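Long-range contacts in transcriptional regulatory protein RcsB (Escherichia coli, PDB 5I4C), which acts as the response regulator of the Rcs stress signalling system, binding regulatory DNA to control capsule, biofilm, cell-division and outer-membrane genes, with or without RcsA: residues V52-L57 against I84-N89; M4-A9 against E27-V32; D37-I42 against D62-G67; G105-Q110 against K127-E132. All coordinates share one frame; numbering follows the deposited sequence.

Interaction 1: V52-L57 against I84-N89; sequences VLITDL and IVLTMN
Three backbone hydrogen bonds pair strand 52-56 in parallel with residues 84-87 of strand 82-87. Ile-84 N donates to Leu-53 O, Thr-55 N to Ile-84 O at 2.8 Å, and Leu-86 N to Thr-55 O.

Apolar contacts divide between the two faces of the sheet. On one, Ile-54 CG2 reaches Leu-86 CD2 at 3.9 Å, and Val-52 CG1 meets Ile-84 CD1 at 4.1 Å. On the face of Thr-55 and Val-85, Leu-57, just past the strand, lays CG and CD1 against Val-85 CG1, with CG to CG1 at 3.6 Å, the two side chains crossing at about a right angle.

Polar contacts gather at the C-terminal end, where a water accepts from Leu-57 N at 2.7 Å and donates to Leu-86 O at 2.6 Å, with a weak bond to Asp-56 OD1. Asp-56 is the predicted phosphorylation site, unmodified here; its OD2 accepts from Ser-58 N and its OD1 forms a salt bridge with Lys-109.

This pair closes the beta-alpha-beta unit of strand 52-56, helix 67-77 and strand 82-87. Strands 4-9 and 105-108 flank it, while helix 112-124 packs on Ile-54 and Ile-84 through Leu-116 and Leu-120.

Interaction 2: M4-A9 against E27-V32; sequences MNVIIA and EWVNVV
Met-4 to Ala-9 and Glu-27 to Val-32 bring together the two strands of the first beta-alpha-beta unit of the receiver domain, whose connection is helix 13-23. The short strand axes approach to 4.6 Å at 44°, a parallel but clearly twisted pairing. Four backbone hydrogen bonds alternate along it: Met-4 N to Trp-28 O, Asn-30 N to Met-4 O, Val-6 N to Asn-30 O at 2.8 Å, and Val-32 N to Val-6 O.

Side chains of Met-4, Val-6, Val-29 and Val-31 lie on one face. Val-6 CG2 sits between its own backbone N and carbonyl carbon (chi1 of CG1 -44°), from where it meets Val-31 CG2 at 4.0 Å and Val-29 CG1 at 4.1 Å. At the start of the pairing, Met-4 SD approaches the edge of the indole, near the ring plane, 4.2 Å from Trp-28 CZ3.

The other face carries Asn-5 and Asn-30, their amide planes 55° apart. Asn-5 OD1 packs against Asn-30 CB at 3.5 Å, and Val-32 CG1 comes within 3.6 Å of Asn-5 CG, its side chain crossing that of Asn-5 at about a right angle. The amides are bound outside the pair: Asn-5 ND2 donates to Asp-49 O, and Asn-30 OD1 bonds Asn-3 ND2.

Strand 29-35 is outermost in the chain's sheet, and strand 52-56 pairs with the other side of strand 4-9. Helix 13-23 packs on Val-6, Ile-8 and Val-31, while helix 112-124 meets Met-4 and Val-29.

Interaction 3: D37-I42 against D62-G67; sequences DSTALI and DKYGDG
Tyr-64 CG lies opposite its carbonyl carbon (chi1 -50°), and Ile-42 CG2 points away from its own backbone N; together these torsions put the isoleucine methyl over the phenol ring. Ile-42 CG2 stands 3.7 Å from the Tyr-64 ring centroid and 18° off the ring normal, the geometry of a CH-pi contact. Its nearest ring atom is Tyr-64 CE2, at 3.5 Å. The opposite face carries Lys-63 CB, offset toward the rim, and Thr-39 CA lies at the ring edge, near its plane. The ring is therefore bounded on both faces and along one edge.

Polar contacts centre on Ser-38, whose OG donates to Gly-65 O at 2.8 Å. The same hydroxyl accepts from a water, which in turn accepts from Tyr-64 N and also bonds Thr-39 OG1, tying helix and loop through one molecule.

Asp-37 is the N-cap of helix 38-44. Its OD1 accepts from Thr-39 N at 2.6 Å, along its C-O axis but with a bent N-H...O angle of 139°, while its bond from Ala-40 N is weak. The cap sits at the very start of the helix, the turn that carries Ser-38 and Thr-39.

The contact thus joins the start of helix 38-44 to the loop between strand 52-56 and helix 67-77. That second helix packs behind it: Leu-70 meets Ser-38, Tyr-73 and Ile-74 meet Ile-42, and the Tyr-73 ring meets that of Tyr-64.

Interaction 4: G105-Q110 against K127-E132; sequences GIVLKQ and KKFTPE
Pro-131 packs on Ile-106 where the chain returns, after helix 112-124, to strand 105-108, the last strand of the parallel sheet in this receiver domain. The tight part lies along Gly-105 to Leu-108. Ile-106 N donates to Phe-129 O at 2.8 Å with an N-H...O angle of 161°; this bond, with the backbone bond between Phe-129 and Glu-104, makes an isolated bridge between Gly-105 and Phe-129. Gly-105 CA adds a CA-H...O contact to that same Phe-129 oxygen, which thus meets two groups of the strand.

Beyond the bridge the proline ring takes over. Its CD reaches Ile-106 CB at 3.7 Å, and its CB lies 4.1 Å from Leu-108 CG, so the ring touches two alternate residues of the strand. Phe-129 CG stands opposite its backbone N (chi1 -175°), which brings CD1 of the ring to 4.1 Å from Val-107 CG2. Lys-118 and Ala-119 of helix 112-124 also pack on this ring.

The outer side is much looser. Lys-127 and Glu-132 make no contact with the strand, and the exposed Thr-130 contributes little. Lys-128 is held beyond the pair, by a salt bridge to Asp-102. At the other end, Gln-110 OE1 accepts from Ile-14 N of the second subunit.

The contact between Ile-106 O and Pro-131 CD is 3.2 Å, and this oxygen also lies at the edge of the Phe-129 ring, in its plane.

Interactions 1, 2 and 4 share one parallel sheet with strand order 29-35, 4-9, 52-56, 82-87, 105-108. Interaction 2 lies at one side, interaction 1 near the centre, and interaction 4 at the other. The centres of interactions 2 and 4 are about 17 Å apart. The centres of interactions 1 and 4 are about 9 Å apart. Interaction 3 lies off the sheet but touches interaction 1 through a probable hydrogen bond from Gly-67 N to Leu-57 O; the centres of interactions 1 and 3 are about 14 Å apart. Along the chain, 2 closes before 1 and 3 open, those two alternate, and 4 comes last. Within this CheY-like receiver fold, interaction 1 carries the predicted phosphorylation site and segment 105-110 supplies Lys-109 to it.

Interaction 1: V52-L57 against I84-N89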
loop_
_atom_site.group_PDB
_atom_site.type_symbol
_atom_site.label_atom_id
_atom_site.label_comp_id
_atom_site.label_asym_id
_atom_site.label_seq_id
_atom_site.Cartn_x
_atom_site.Cartn_y
_atom_site.Cartn_z
ATOM N N VAL A 52 9.588 -7.450 17.743
ATOM C CA VAL A 52 10.019 -7.373 16.377
ATOM C C VAL A 52 9.625 -5.992 15.861
ATOM O O VAL A 52 8.507 -5.541 16.098
ATOM C CB VAL A 52 9.281 -8.422 15.484
ATOM C CG1 VAL A 52 9.853 -8.422 14.058
ATOM C CG2 VAL A 52 9.525 -9.773 16.040
ATOM N N LEU A 53 10.554 -5.373 15.207
ATOM C CA LEU A 53 10.279 -4.192 14.407
ATOM C C LEU A 53 10.235 -4.550 12.927
ATOM O O LEU A 53 11.214 -5.098 12.411
ATOM C CB LEU A 53 11.346 -3.165 14.638
ATOM C CG LEU A 53 11.207 -1.954 13.705
ATOM C CD1 LEU A 53 9.944 -1.120 13.824
ATOM C CD2 LEU A 53 12.428 -1.143 13.836
ATOM N N ILE A 54 9.124 -4.206 12.273
ATOM C CA ILE A 54 8.933 -4.379 10.841
ATOM C C ILE A 54 8.983 -2.991 10.192
ATOM O O ILE A 54 8.071 -2.189 10.375
ATOM C CB ILE A 54 7.616 -5.088 10.544
ATOM C CG1 ILE A 54 7.558 -6.398 11.313
ATOM C CG2 ILE A 54 7.454 -5.321 9.051
ATOM C CD1 ILE A 54 6.184 -7.024 11.357
ATOM N N THR A 55 10.025 -2.732 9.443
ATOM C CA THR A 55 10.296 -1.382 9.072
ATOM C C THR A 55 10.782 -1.195 7.617
ATOM O O THR A 55 11.584 -1.970 7.082
ATOM C CB THR A 55 11.314 -0.697 10.046
ATOM O OG1 THR A 55 11.380 0.720 9.764
ATOM C CG2 THR A 55 12.780 -1.260 9.860
ATOM N N ASP A 56 10.258 -0.160 6.985
ATOM C CA ASP A 56 10.809 0.387 5.748
ATOM C C ASP A 56 12.165 1.100 6.049
ATOM O O ASP A 56 12.393 1.537 7.176
ATOM C CB ASP A 56 9.845 1.414 5.189
ATOM C CG ASP A 56 10.185 1.808 3.776
ATOM O OD1 ASP A 56 10.150 0.963 2.864
ATOM O OD2 ASP A 56 10.495 2.962 3.586
ATOM N N LEU A 57 13.053 1.168 5.079
ATOM C CA LEU A 57 14.319 1.878 5.254
ATOM C C LEU A 57 14.358 3.314 4.717
ATOM O O LEU A 57 15.406 3.938 4.803
ATOM C CB LEU A 57 15.402 1.078 4.596
ATOM C CG LEU A 57 15.735 -0.294 5.223
ATOM C CD1 LEU A 57 16.852 -0.923 4.424
ATOM C CD2 LEU A 57 16.134 -0.158 6.684
ATOM N N ILE A 84 12.734 -6.933 10.967
ATOM C CA ILE A 84 12.389 -7.249 9.601
ATOM C C ILE A 84 12.329 -5.982 8.786
ATOM O O ILE A 84 11.527 -5.067 9.085
ATOM C CB ILE A 84 11.074 -7.994 9.474
ATOM C CG1 ILE A 84 11.173 -9.343 10.196
ATOM C CG2 ILE A 84 10.722 -8.236 7.992
ATOM C CD1 ILE A 84 9.838 -10.068 10.304
ATOM N N VAL A 85 13.166 -5.953 7.742
ATOM C CA VAL A 85 13.178 -4.868 6.773
ATOM C C VAL A 85 12.177 -5.138 5.636
ATOM O O VAL A 85 12.184 -6.206 5.093
ATOM C CB VAL A 85 14.595 -4.616 6.245
ATOM C CG1 VAL A 85 14.627 -3.687 5.040
ATOM C CG2 VAL A 85 15.399 -3.976 7.380
ATOM N N LEU A 86 11.386 -4.126 5.297
ATOM C CA LEU A 86 10.502 -4.097 4.135
ATOM C C LEU A 86 11.223 -3.408 2.996
ATOM O O LEU A 86 11.682 -2.267 3.165
ATOM C CB LEU A 86 9.235 -3.255 4.448
ATOM C CG LEU A 86 8.340 -3.751 5.584
ATOM C CD1 LEU A 86 7.203 -2.754 5.875
ATOM C CD2 LEU A 86 7.823 -5.143 5.216
ATOM N N THR A 87 11.363 -4.080 1.868
ATOM C CA THR A 87 12.152 -3.528 0.823
ATOM C C THR A 87 11.359 -3.379 -0.470
ATOM O O THR A 87 10.508 -4.189 -0.823
ATOM C CB THR A 87 13.469 -4.312 0.661
ATOM O OG1 THR A 87 14.275 -3.554 -0.210
ATOM C CG2 THR A 87 13.265 -5.669 0.137
ATOM N N MET A 88 11.629 -2.314 -1.180
ATOM C CA MET A 88 10.838 -2.050 -2.388
ATOM C C MET A 88 11.371 -2.891 -3.520
ATOM O O MET A 88 10.719 -3.016 -4.534
ATOM C CB MET A 88 10.763 -0.554 -2.755
ATOM C CG MET A 88 9.323 -0.048 -3.122
ATOM S SD MET A 88 7.938 -1.245 -3.403
ATOM C CE MET A 88 7.826 -1.313 -5.210
ATOM N N ASN A 89 12.565 -3.442 -3.365
ATOM C CA ASN A 89 13.066 -4.329 -4.369
ATOM C C ASN A 89 14.166 -5.277 -3.836
ATOM O O ASN A 89 14.651 -5.127 -2.726
ATOM C CB ASN A 89 13.592 -3.493 -5.534
ATOM C CG ASN A 89 14.853 -2.719 -5.157
ATOM O OD1 ASN A 89 15.843 -3.300 -4.735
ATOM N ND2 ASN A 89 14.787 -1.403 -5.257
HETATM O O HOH W 1 13.145 -0.137 2.691
#

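Interaction 2: M4-A9 against E27-V32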
loop_
_atom_site.group_PDB
_atom_site.type_symbol
_atom_site.label_atom_id
_atom_site.label_comp_id
_atom_site.label_asym_id
_atom_site.label_seq_id
_atom_site.Cartn_x
_atom_site.Cartn_y
_atom_site.Cartn_z
ATOM N N MET A 4 3.643 -12.712 19.966
ATOM C CA MET A 4 4.651 -11.822 19.450
ATOM C C MET A 4 4.092 -10.404 19.259
ATOM O O MET A 4 3.124 -10.196 18.530
ATOM C CB MET A 4 5.179 -12.402 18.162
ATOM C CG MET A 4 6.347 -11.651 17.558
ATOM S SD MET A 4 6.834 -12.490 16.021
ATOM C CE MET A 4 7.742 -13.915 16.609
ATOM N N ASN A 5 4.739 -9.417 19.899
ATOM C CA ASN A 5 4.338 -8.028 19.776
ATOM C C ASN A 5 5.221 -7.411 18.750
ATOM O O ASN A 5 6.480 -7.543 18.845
ATOM C CB ASN A 5 4.496 -7.288 21.067
ATOM C CG ASN A 5 3.508 -7.730 22.102
ATOM O OD1 ASN A 5 2.422 -8.235 21.780
ATOM N ND2 ASN A 5 3.883 -7.569 23.358
ATOM N N VAL A 6 4.593 -6.766 17.775
ATOM C CA VAL A 6 5.317 -6.168 16.633
ATOM C C VAL A 6 4.975 -4.705 16.487
ATOM O O VAL A 6 3.881 -4.263 16.819
ATOM C CB VAL A 6 5.117 -6.988 15.302
ATOM C CG1 VAL A 6 5.243 -8.520 15.512
ATOM C CG2 VAL A 6 3.781 -6.712 14.647
ATOM N N ILE A 7 5.948 -3.920 16.009
ATOM C CA ILE A 7 5.739 -2.518 15.621
ATOM C C ILE A 7 5.900 -2.493 14.121
ATOM O O ILE A 7 6.772 -3.205 13.589
ATOM C CB ILE A 7 6.815 -1.617 16.272
ATOM C CG1 ILE A 7 6.640 -1.599 17.776
ATOM C CG2 ILE A 7 6.793 -0.238 15.698
ATOM C CD1 ILE A 7 7.668 -0.750 18.453
ATOM N N ILE A 8 5.107 -1.692 13.445
ATOM C CA ILE A 8 5.215 -1.598 12.014
ATOM C C ILE A 8 5.519 -0.156 11.666
ATOM O O ILE A 8 4.897 0.777 12.227
ATOM C CB ILE A 8 3.976 -2.167 11.291
ATOM C CG1 ILE A 8 2.693 -1.431 11.626
ATOM C CG2 ILE A 8 3.710 -3.610 11.711
ATOM C CD1 ILE A 8 1.455 -1.981 10.862
ATOM N N ALA A 9 6.478 0.048 10.767
ATOM C CA ALA A 9 6.896 1.393 10.451
ATOM C C ALA A 9 7.093 1.569 8.958
ATOM O O ALA A 9 7.808 0.787 8.303
ATOM C CB ALA A 9 8.161 1.750 11.213
ATOM N N GLU A 27 -3.545 -14.947 15.207
ATOM C CA GLU A 27 -3.929 -14.922 16.614
ATOM C C GLU A 27 -2.730 -14.541 17.479
ATOM O O GLU A 27 -2.874 -13.750 18.364
ATOM C CB GLU A 27 -4.553 -16.295 17.088
ATOM C CG GLU A 27 -3.879 -17.553 16.463
ATOM C CD GLU A 27 -3.785 -18.834 17.333
ATOM O OE1 GLU A 27 -2.709 -19.509 17.255
ATOM O OE2 GLU A 27 -4.768 -19.201 18.048
ATOM N N TRP A 28 -1.546 -15.038 17.185
ATOM C CA TRP A 28 -0.447 -14.909 18.123
ATOM C C TRP A 28 0.402 -13.652 17.885
ATOM O O TRP A 28 1.352 -13.430 18.606
ATOM C CB TRP A 28 0.424 -16.173 18.155
ATOM C CG TRP A 28 0.750 -16.668 16.822
ATOM C CD1 TRP A 28 0.004 -17.508 16.074
ATOM C CD2 TRP A 28 1.902 -16.356 16.060
ATOM N NE1 TRP A 28 0.610 -17.728 14.873
ATOM C CE2 TRP A 28 1.785 -17.033 14.840
ATOM C CE3 TRP A 28 3.031 -15.591 16.301
ATOM C CZ2 TRP A 28 2.744 -16.966 13.849
ATOM C CZ3 TRP A 28 3.995 -15.509 15.305
ATOM C CH2 TRP A 28 3.844 -16.185 14.088
ATOM N N VAL A 29 0.038 -12.852 16.903
ATOM C CA VAL A 29 0.742 -11.594 16.572
ATOM C C VAL A 29 -0.126 -10.440 16.984
ATOM O O VAL A 29 -1.265 -10.389 16.589
ATOM C CB VAL A 29 1.071 -11.498 15.057
ATOM C CG1 VAL A 29 1.594 -10.130 14.703
ATOM C CG2 VAL A 29 2.112 -12.525 14.677
ATOM N N ASN A 30 0.449 -9.499 17.739
ATOM C CA ASN A 30 -0.213 -8.276 18.152
ATOM C C ASN A 30 0.625 -7.115 17.698
ATOM O O ASN A 30 1.829 -7.047 17.996
ATOM C CB ASN A 30 -0.392 -8.207 19.673
ATOM C CG ASN A 30 -1.240 -9.330 20.173
ATOM O OD1 ASN A 30 -0.753 -10.231 20.837
ATOM N ND2 ASN A 30 -2.493 -9.350 19.763
ATOM N N VAL A 31 -0.020 -6.217 16.982
ATOM C CA VAL A 31 0.540 -4.941 16.602
ATOM C C VAL A 31 0.381 -3.987 17.757
ATOM O O VAL A 31 -0.738 -3.631 18.101
ATOM C CB VAL A 31 -0.147 -4.377 15.349
ATOM C CG1 VAL A 31 0.426 -3.029 15.002
ATOM C CG2 VAL A 31 0.016 -5.348 14.221
ATOM N N VAL A 32 1.506 -3.594 18.343
ATOM C CA VAL A 32 1.577 -2.707 19.482
ATOM C C VAL A 32 1.947 -1.265 19.051
ATOM O O VAL A 32 1.893 -0.337 19.869
ATOM C CB VAL A 32 2.503 -3.237 20.612
ATOM C CG1 VAL A 32 2.034 -4.602 21.054
ATOM C CG2 VAL A 32 3.971 -3.359 20.214
#

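Interaction 3: D37-I42 against D62-G67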
loop_
_atom_site.group_PDB
_atom_site.type_symbol
_atom_site.label_atom_id
_atom_site.label_comp_id
_atom_site.label_asym_id
_atom_site.label_seq_id
_atom_site.Cartn_x
_atom_site.Cartn_y
_atom_site.Cartn_z
ATOM N N ASP A 37 7.694 7.758 10.864
ATOM C CA ASP A 37 8.843 8.655 10.997
ATOM C C ASP A 37 9.721 7.963 12.011
ATOM O O ASP A 37 9.208 7.432 12.995
ATOM C CB ASP A 37 8.336 10.057 11.458
ATOM C CG ASP A 37 9.442 11.058 11.760
ATOM O OD1 ASP A 37 10.181 10.798 12.706
ATOM O OD2 ASP A 37 9.545 12.160 11.124
ATOM N N SER A 38 11.026 7.952 11.810
ATOM C CA SER A 38 11.854 7.217 12.743
ATOM C C SER A 38 12.041 7.962 14.068
ATOM O O SER A 38 12.442 7.347 15.051
ATOM C CB SER A 38 13.234 6.950 12.137
ATOM O OG SER A 38 13.951 8.121 11.814
ATOM N N THR A 39 11.771 9.286 14.135
ATOM C CA THR A 39 11.848 9.954 15.406
ATOM C C THR A 39 10.741 9.512 16.373
ATOM O O THR A 39 10.982 9.267 17.559
ATOM C CB THR A 39 11.748 11.471 15.241
ATOM O OG1 THR A 39 12.839 11.896 14.440
ATOM C CG2 THR A 39 11.817 12.168 16.589
ATOM N N ALA A 40 9.519 9.469 15.859
ATOM C CA ALA A 40 8.391 8.946 16.583
ATOM C C ALA A 40 8.630 7.494 16.975
ATOM O O ALA A 40 8.409 7.113 18.109
ATOM C CB ALA A 40 7.105 9.091 15.728
ATOM N N LEU A 41 9.112 6.685 16.055
ATOM C CA LEU A 41 9.496 5.332 16.370
ATOM C C LEU A 41 10.458 5.175 17.568
ATOM O O LEU A 41 10.181 4.423 18.535
ATOM C CB LEU A 41 10.214 4.729 15.151
ATOM C CG LEU A 41 10.780 3.309 15.330
ATOM C CD1 LEU A 41 9.725 2.311 15.744
ATOM C CD2 LEU A 41 11.347 2.800 14.023
ATOM N N ILE A 42 11.582 5.845 17.464
ATOM C CA ILE A 42 12.649 5.735 18.432
ATOM C C ILE A 42 12.206 6.318 19.758
ATOM O O ILE A 42 12.500 5.754 20.794
ATOM C CB ILE A 42 13.942 6.436 17.944
ATOM C CG1 ILE A 42 14.581 5.725 16.733
ATOM C CG2 ILE A 42 14.964 6.654 19.093
ATOM C CD1 ILE A 42 14.716 4.248 16.907
ATOM N N ASP A 62 14.880 13.066 10.757
ATOM C CA ASP A 62 16.047 13.966 10.800
ATOM C C ASP A 62 16.999 13.553 11.918
ATOM O O ASP A 62 18.165 13.384 11.690
ATOM C CB ASP A 62 15.582 15.429 11.026
ATOM C CG ASP A 62 14.729 15.980 9.894
ATOM O OD1 ASP A 62 14.779 15.394 8.821
ATOM O OD2 ASP A 62 14.025 17.037 10.057
ATOM N N LYS A 63 16.469 13.291 13.103
ATOM C CA LYS A 63 17.265 12.979 14.273
ATOM C C LYS A 63 18.066 11.702 14.194
ATOM O O LYS A 63 19.231 11.690 14.517
ATOM C CB LYS A 63 16.400 12.856 15.513
ATOM C CG LYS A 63 15.813 14.133 16.070
ATOM C CD LYS A 63 15.592 14.025 17.582
ATOM C CE LYS A 63 16.928 13.907 18.292
ATOM N NZ LYS A 63 16.740 14.075 19.752
ATOM N N TYR A 64 17.428 10.614 13.840
ATOM C CA TYR A 64 18.061 9.316 13.878
ATOM C C TYR A 64 18.314 8.677 12.500
ATOM O O TYR A 64 19.035 7.691 12.402
ATOM C CB TYR A 64 17.238 8.376 14.756
ATOM C CG TYR A 64 16.891 8.959 16.126
ATOM C CD1 TYR A 64 17.865 9.124 17.113
ATOM C CD2 TYR A 64 15.589 9.333 16.431
ATOM C CE1 TYR A 64 17.561 9.671 18.360
ATOM C CE2 TYR A 64 15.263 9.866 17.672
ATOM C CZ TYR A 64 16.270 10.039 18.630
ATOM O OH TYR A 64 15.923 10.548 19.827
ATOM N N GLY A 65 17.695 9.227 11.448
ATOM C CA GLY A 65 17.945 8.804 10.107
ATOM C C GLY A 65 17.051 7.731 9.534
ATOM O O GLY A 65 16.014 7.388 10.121
ATOM N N ASP A 66 17.508 7.156 8.427
ATOM C CA ASP A 66 16.841 6.037 7.746
ATOM C C ASP A 66 17.960 5.123 7.279
ATOM O O ASP A 66 19.122 5.366 7.655
ATOM C CB ASP A 66 15.886 6.566 6.643
ATOM C CG ASP A 66 16.599 7.232 5.460
ATOM O OD1 ASP A 66 17.823 7.213 5.381
ATOM O OD2 ASP A 66 15.898 7.790 4.564
ATOM N N GLY A 67 17.609 4.062 6.547
ATOM C CA GLY A 67 18.507 3.096 6.044
ATOM C C GLY A 67 19.442 2.471 7.072
ATOM O O GLY A 67 19.044 2.106 8.154
HETATM O O HOH W 2 14.749 10.381 13.213
HETATM O O HOH W 3 13.242 14.102 13.290
#

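Interaction 4: G105-Q110 against K127-E132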
loop_
_atom_site.group_PDB
_atom_site.type_symbol
_atom_site.label_atom_id
_atom_site.label_comp_id
_atom_site.label_asym_id
_atom_site.label_seq_id
_atom_site.Cartn_x
_atom_site.Cartn_y
_atom_site.Cartn_z
ATOM N N GLY A 105 15.193 -10.447 9.138
ATOM C CA GLY A 105 14.352 -10.738 8.017
ATOM C C GLY A 105 14.331 -9.635 7.052
ATOM O O GLY A 105 14.610 -8.458 7.429
ATOM N N ILE A 106 14.079 -10.018 5.800
ATOM C CA ILE A 106 13.855 -9.082 4.712
ATOM C C ILE A 106 12.642 -9.569 3.952
ATOM O O ILE A 106 12.567 -10.714 3.599
ATOM C CB ILE A 106 15.070 -8.947 3.723
ATOM C CG1 ILE A 106 16.274 -8.373 4.444
ATOM C CG2 ILE A 106 14.665 -8.019 2.586
ATOM C CD1 ILE A 106 17.556 -8.516 3.680
ATOM N N VAL A 107 11.688 -8.694 3.722
ATOM C CA VAL A 107 10.438 -9.036 3.000
ATOM C C VAL A 107 10.206 -8.007 1.938
ATOM O O VAL A 107 10.303 -6.822 2.237
ATOM C CB VAL A 107 9.263 -8.985 3.999
ATOM C CG1 VAL A 107 7.878 -9.018 3.306
ATOM C CG2 VAL A 107 9.420 -10.163 4.955
ATOM N N LEU A 108 9.819 -8.429 0.749
ATOM C CA LEU A 108 9.446 -7.471 -0.270
ATOM C C LEU A 108 8.163 -6.813 0.162
ATOM O O LEU A 108 7.169 -7.483 0.413
ATOM C CB LEU A 108 9.274 -8.095 -1.630
ATOM C CG LEU A 108 10.479 -8.815 -2.155
ATOM C CD1 LEU A 108 10.167 -9.485 -3.509
ATOM C CD2 LEU A 108 11.581 -7.792 -2.276
ATOM N N LYS A 109 8.207 -5.489 0.261
ATOM C CA LYS A 109 7.096 -4.734 0.810
ATOM C C LYS A 109 5.798 -5.076 0.097
ATOM O O LYS A 109 4.738 -5.248 0.710
ATOM C CB LYS A 109 7.400 -3.232 0.659
ATOM C CG LYS A 109 6.390 -2.360 1.364
ATOM C CD LYS A 109 6.443 -0.888 0.967
ATOM C CE LYS A 109 7.647 -0.282 1.540
ATOM N NZ LYS A 109 7.508 1.172 1.636
ATOM N N GLN A 110 5.824 -5.131 -1.211
ATOM C CA GLN A 110 4.545 -5.354 -1.916
ATOM C C GLN A 110 3.909 -6.727 -1.641
ATOM O O GLN A 110 2.752 -6.910 -1.891
ATOM C CB GLN A 110 4.689 -5.102 -3.393
ATOM C CG GLN A 110 5.093 -3.655 -3.704
ATOM C CD GLN A 110 4.042 -2.650 -3.242
ATOM O OE1 GLN A 110 2.850 -2.874 -3.437
ATOM N NE2 GLN A 110 4.504 -1.515 -2.608
ATOM N N LYS A 127 14.862 -18.547 13.209
ATOM C CA LYS A 127 15.425 -18.649 11.852
ATOM C C LYS A 127 15.185 -17.320 11.144
ATOM O O LYS A 127 14.296 -16.526 11.554
ATOM C CB LYS A 127 14.695 -19.731 11.011
ATOM C CG LYS A 127 14.699 -21.169 11.529
ATOM C CD LYS A 127 16.087 -21.698 11.432
ATOM C CE LYS A 127 16.263 -23.166 11.766
ATOM N NZ LYS A 127 16.456 -23.312 13.218
ATOM N N LYS A 128 15.968 -17.061 10.101
ATOM C CA LYS A 128 15.869 -15.821 9.350
ATOM C C LYS A 128 15.001 -16.038 8.154
ATOM O O LYS A 128 14.735 -17.157 7.790
ATOM C CB LYS A 128 17.215 -15.296 8.942
ATOM C CG LYS A 128 18.110 -14.885 10.098
ATOM C CD LYS A 128 19.393 -14.273 9.562
ATOM C CE LYS A 128 20.520 -14.156 10.571
ATOM N NZ LYS A 128 20.415 -12.898 11.300
ATOM N N PHE A 129 14.527 -14.972 7.547
ATOM C CA PHE A 129 13.652 -15.068 6.380
ATOM C C PHE A 129 14.122 -14.020 5.390
ATOM O O PHE A 129 14.308 -12.858 5.756
ATOM C CB PHE A 129 12.219 -14.775 6.791
ATOM C CG PHE A 129 11.176 -14.956 5.684
ATOM C CD1 PHE A 129 10.914 -13.944 4.766
ATOM C CD2 PHE A 129 10.410 -16.130 5.624
ATOM C CE1 PHE A 129 9.904 -14.097 3.788
ATOM C CE2 PHE A 129 9.426 -16.298 4.649
ATOM C CZ PHE A 129 9.186 -15.281 3.732
ATOM N N THR A 130 14.237 -14.402 4.131
ATOM C CA THR A 130 14.985 -13.627 3.134
ATOM C C THR A 130 14.240 -13.867 1.800
ATOM O O THR A 130 13.803 -14.977 1.563
ATOM C CB THR A 130 16.423 -14.198 3.160
ATOM O OG1 THR A 130 17.367 -13.176 3.007
ATOM C CG2 THR A 130 16.655 -15.308 2.173
ATOM N N PRO A 131 14.010 -12.849 0.966
ATOM C CA PRO A 131 13.193 -13.130 -0.235
ATOM C C PRO A 131 13.856 -14.133 -1.166
ATOM O O PRO A 131 15.078 -14.224 -1.195
ATOM C CB PRO A 131 13.094 -11.776 -0.941
ATOM C CG PRO A 131 13.398 -10.767 0.131
ATOM C CD PRO A 131 14.375 -11.434 1.057
ATOM N N GLU A 132 13.023 -14.797 -1.950
ATOM C CA GLU A 132 13.435 -15.826 -2.933
ATOM C C GLU A 132 14.405 -15.175 -3.942
ATOM O O GLU A 132 14.347 -13.932 -4.175
ATOM C CB GLU A 132 12.147 -16.420 -3.647
ATOM C CG GLU A 132 10.808 -16.451 -2.809
ATOM C CD GLU A 132 9.494 -16.538 -3.594
ATOM O OE1 GLU A 132 9.480 -16.625 -4.832
ATOM O OE2 GLU A 132 8.407 -16.549 -2.973
#